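Local structure of putative isomerase YbhH (Escherichia coli, 6OTV) at residues A[12-17]-A[93-98]. The protein is a putative isomerase of the PrpF family, in the diaminopimelate epimerase clan, but its own substrate and reaction are not defined. Sequence-based numbering, arbitrary orientation.
With PO4 (phosphate ion), chain I.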
ATOM      1  N   GLY A  12      -0.528 -19.454  14.054  1.00 32.80           N
ATOM      2  CA  GLY A  12       0.708 -19.422  14.816  1.00 31.05           C
ATOM      3  C   GLY A  12       0.529 -20.170  16.122  1.00 32.55           C
ATOM      4  O   GLY A  12       0.154 -21.349  16.142  1.00 28.63           O
ATOM      5  N   THR A  13       0.782 -19.481  17.235  1.00 31.98           N
ATOM      6  CA  THR A  13       0.638 -20.049  18.569  1.00 35.80           C
ATOM      7  C   THR A  13      -0.701 -19.701  19.208  1.00 36.65           C
ATOM      8  O   THR A  13      -0.841 -19.792  20.432  1.00 37.92           O
ATOM      9  CB  THR A  13       1.781 -19.578  19.469  1.00 38.57           C
ATOM     10  OG1 THR A  13       1.751 -18.148  19.567  1.00 43.19           O
ATOM     11  CG2 THR A  13       3.114 -20.013  18.899  1.00 33.64           C
ATOM     12  N   SER A  14      -1.681 -19.295  18.407  1.00 37.52           N
ATOM     13  CA  SER A  14      -3.004 -18.936  18.890  1.00 32.58           C
ATOM     14  C   SER A  14      -4.048 -19.736  18.127  1.00 26.81           C
ATOM     15  O   SER A  14      -3.768 -20.325  17.080  1.00 30.07           O
ATOM     16  CB  SER A  14      -3.270 -17.431  18.737  1.00 30.47           C
ATOM     17  OG  SER A  14      -2.419 -16.675  19.579  1.00 49.64           O
ATOM     18  N   ARG A  15      -5.268 -19.738  18.659  1.00 28.58           N
ATOM     19  CA  ARG A  15      -6.384 -20.449  18.053  1.00 31.48           C
ATOM     20  C   ARG A  15      -7.670 -19.688  18.343  1.00 30.14           C
ATOM     21  O   ARG A  15      -7.818 -19.080  19.407  1.00 27.18           O
ATOM     22  CB  ARG A  15      -6.479 -21.880  18.590  1.00 29.99           C
ATOM     23  CG  ARG A  15      -7.422 -22.793  17.832  1.00 27.64           C
ATOM     24  CD  ARG A  15      -7.563 -24.105  18.580  1.00 28.66           C
ATOM     25  NE  ARG A  15      -8.405 -23.947  19.762  1.00 41.37           N
ATOM     26  CZ  ARG A  15      -8.320 -24.707  20.849  1.00 46.52           C
ATOM     27  NH1 ARG A  15      -7.416 -25.675  20.921  1.00 34.24           N
ATOM     28  NH2 ARG A  15      -9.134 -24.487  21.872  1.00 49.98           N
ATOM     29  N   GLY A  16      -8.598 -19.723  17.394  1.00 27.78           N
ATOM     30  CA  GLY A  16      -9.875 -19.071  17.617  1.00 26.61           C
ATOM     31  C   GLY A  16     -10.764 -19.139  16.394  1.00 32.62           C
ATOM     32  O   GLY A  16     -10.482 -19.854  15.429  1.00 26.59           O
ATOM     33  N   ALA A  17     -11.855 -18.380  16.455  1.00 29.77           N
ATOM     34  CA  ALA A  17     -12.841 -18.366  15.385  1.00 30.14           C
ATOM     35  C   ALA A  17     -12.454 -17.372  14.304  1.00 26.38           C
ATOM     36  O   ALA A  17     -12.010 -16.255  14.593  1.00 26.78           O
ATOM     37  CB  ALA A  17     -14.229 -18.010  15.915  1.00 23.70           C
ATOM     38  N   CYS A  93      -3.263  -8.851  16.768  1.00 66.92           N
ATOM     39  CA  CYS A  93      -2.685 -10.160  17.053  1.00 56.57           C
ATOM     40  C   CYS A  93      -1.992 -10.676  15.799  1.00 47.66           C
ATOM     41  O   CYS A  93      -2.650 -10.995  14.802  1.00 47.37           O
ATOM     42  CB  CYS A  93      -3.758 -11.134  17.529  1.00 47.03           C
ATOM     43  SG  CYS A  93      -3.122 -12.774  17.927  1.00 47.51           S
ATOM     44  N   GLY A  94      -0.661 -10.759  15.850  1.00 31.61           N
ATOM     45  CA  GLY A  94       0.102 -11.205  14.700  1.00 35.62           C
ATOM     46  C   GLY A  94       0.010 -12.691  14.446  1.00 38.44           C
ATOM     47  O   GLY A  94       0.224 -13.131  13.311  1.00 36.86           O
ATOM     48  N   ASN A  95      -0.307 -13.476  15.472  1.00 33.93           N
ATOM     49  CA  ASN A  95      -0.437 -14.912  15.275  1.00 34.23           C
ATOM     50  C   ASN A  95      -1.752 -15.265  14.591  1.00 34.73           C
ATOM     51  O   ASN A  95      -1.769 -16.064  13.650  1.00 33.12           O
ATOM     52  CB  ASN A  95      -0.293 -15.632  16.613  1.00 32.13           C
ATOM     53  CG  ASN A  95       1.143 -15.699  17.066  1.00 37.57           C
ATOM     54  OD1 ASN A  95       1.887 -16.594  16.666  1.00 33.79           O
ATOM     55  ND2 ASN A  95       1.553 -14.736  17.884  1.00 31.70           N
ATOM     56  N   MET A  96      -2.864 -14.675  15.040  1.00 27.76           N
ATOM     57  CA  MET A  96      -4.124 -14.874  14.329  1.00 30.12           C
ATOM     58  C   MET A  96      -4.041 -14.329  12.911  1.00 28.75           C
ATOM     59  O   MET A  96      -4.699 -14.852  12.002  1.00 36.69           O
ATOM     60  CB  MET A  96      -5.278 -14.219  15.090  1.00 28.07           C
ATOM     61  CG  MET A  96      -5.623 -14.913  16.395  1.00 34.35           C
ATOM     62  SD  MET A  96      -6.408 -16.520  16.150  1.00 32.13           S
ATOM     63  CE  MET A  96      -8.082 -16.026  15.744  1.00 32.39           C
ATOM     64  N   LEU A  97      -3.227 -13.293  12.702  1.00 27.88           N
ATOM     65  CA  LEU A  97      -2.989 -12.776  11.359  1.00 28.47           C
ATOM     66  C   LEU A  97      -2.504 -13.869  10.414  1.00 27.29           C
ATOM     67  O   LEU A  97      -2.776 -13.812   9.209  1.00 26.61           O
ATOM     68  CB  LEU A  97      -1.975 -11.634  11.432  1.00 31.59           C
ATOM     69  CG  LEU A  97      -1.572 -10.888  10.164  1.00 37.37           C
ATOM     70  CD1 LEU A  97      -2.772 -10.213   9.524  1.00 33.26           C
ATOM     71  CD2 LEU A  97      -0.497  -9.873  10.504  1.00 39.62           C
ATOM     72  N   SER A  98      -1.811 -14.883  10.947  1.00 24.56           N
ATOM     73  CA  SER A  98      -1.275 -15.953  10.110  1.00 26.88           C
ATOM     74  C   SER A  98      -2.368 -16.697   9.358  1.00 28.94           C
ATOM     75  O   SER A  98      -2.109 -17.255   8.287  1.00 27.71           O
ATOM     76  CB  SER A  98      -0.474 -16.943  10.959  1.00 33.82           C
ATOM     77  OG  SER A  98       0.311 -16.267  11.921  1.00 50.19           O
TER
HETATM   78  P   PO4 I 407       0.875 -11.642  19.189  1.00 65.37           P
HETATM   79  O1  PO4 I 407       0.452 -11.199  20.572  1.00 63.79           O
HETATM   80  O2  PO4 I 407      -0.057 -12.720  18.692  1.00 61.00           O
HETATM   81  O3  PO4 I 407       0.850 -10.458  18.247  1.00 59.67           O
HETATM   82  O4  PO4 I 407       2.274 -12.208  19.245  1.00 75.25           O
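Thr13 and Asn95 show how one amide can tie the turn leading into strand 14-20, a helix start and an anion together. The backbone N of Thr13 gives a nearly straight hydrogen bond (171°) to Asn95 OD1 at 3.1 Å, arriving from above the carbonyl plane. Arg337 donates to the same oxygen, and two N-H donors on one atom are consistent with OD1 lying on this side of the amide and ND2 on the phosphate side. There Asn95 ND2 donates a hydrogen bond to phosphate O2 at 2.7 Å.

The phosphate, probably taken from the crystallisation liquor, sits at the first turn of helix 94-106, where Gly94 N donates to its O3 (2.8 Å) and Asn95 N gives a weak bond to its O2. Cys93 is the N-cap: with SG anti to its backbone N (chi1 -179°), the sulfur accepts from Met96 N at 3.5 Å. A helix start that binds an anion beside a cysteine is consistent with the active-site architecture of the diaminopimelate epimerase clan, although no catalytic role is established here.

Van der Waals packing continues along the strand. Ser14 OG rests against Asn95 CB at 3.8 Å, while the Met96 chain, bent at chi2 and chi3, brings its CE to 4.0 Å from Gly16 CA.

Strand 14-20 runs between strands 3-11 and 59-65, and helix 94-106 starts over it; the axes of 14-17 and 94-98 approach to 8.0 Å. Met96 also packs on Tyr75 and Phe77 of strand 73-80 and on Lys59, so the helix start spans neighbouring strands of one half of the chain.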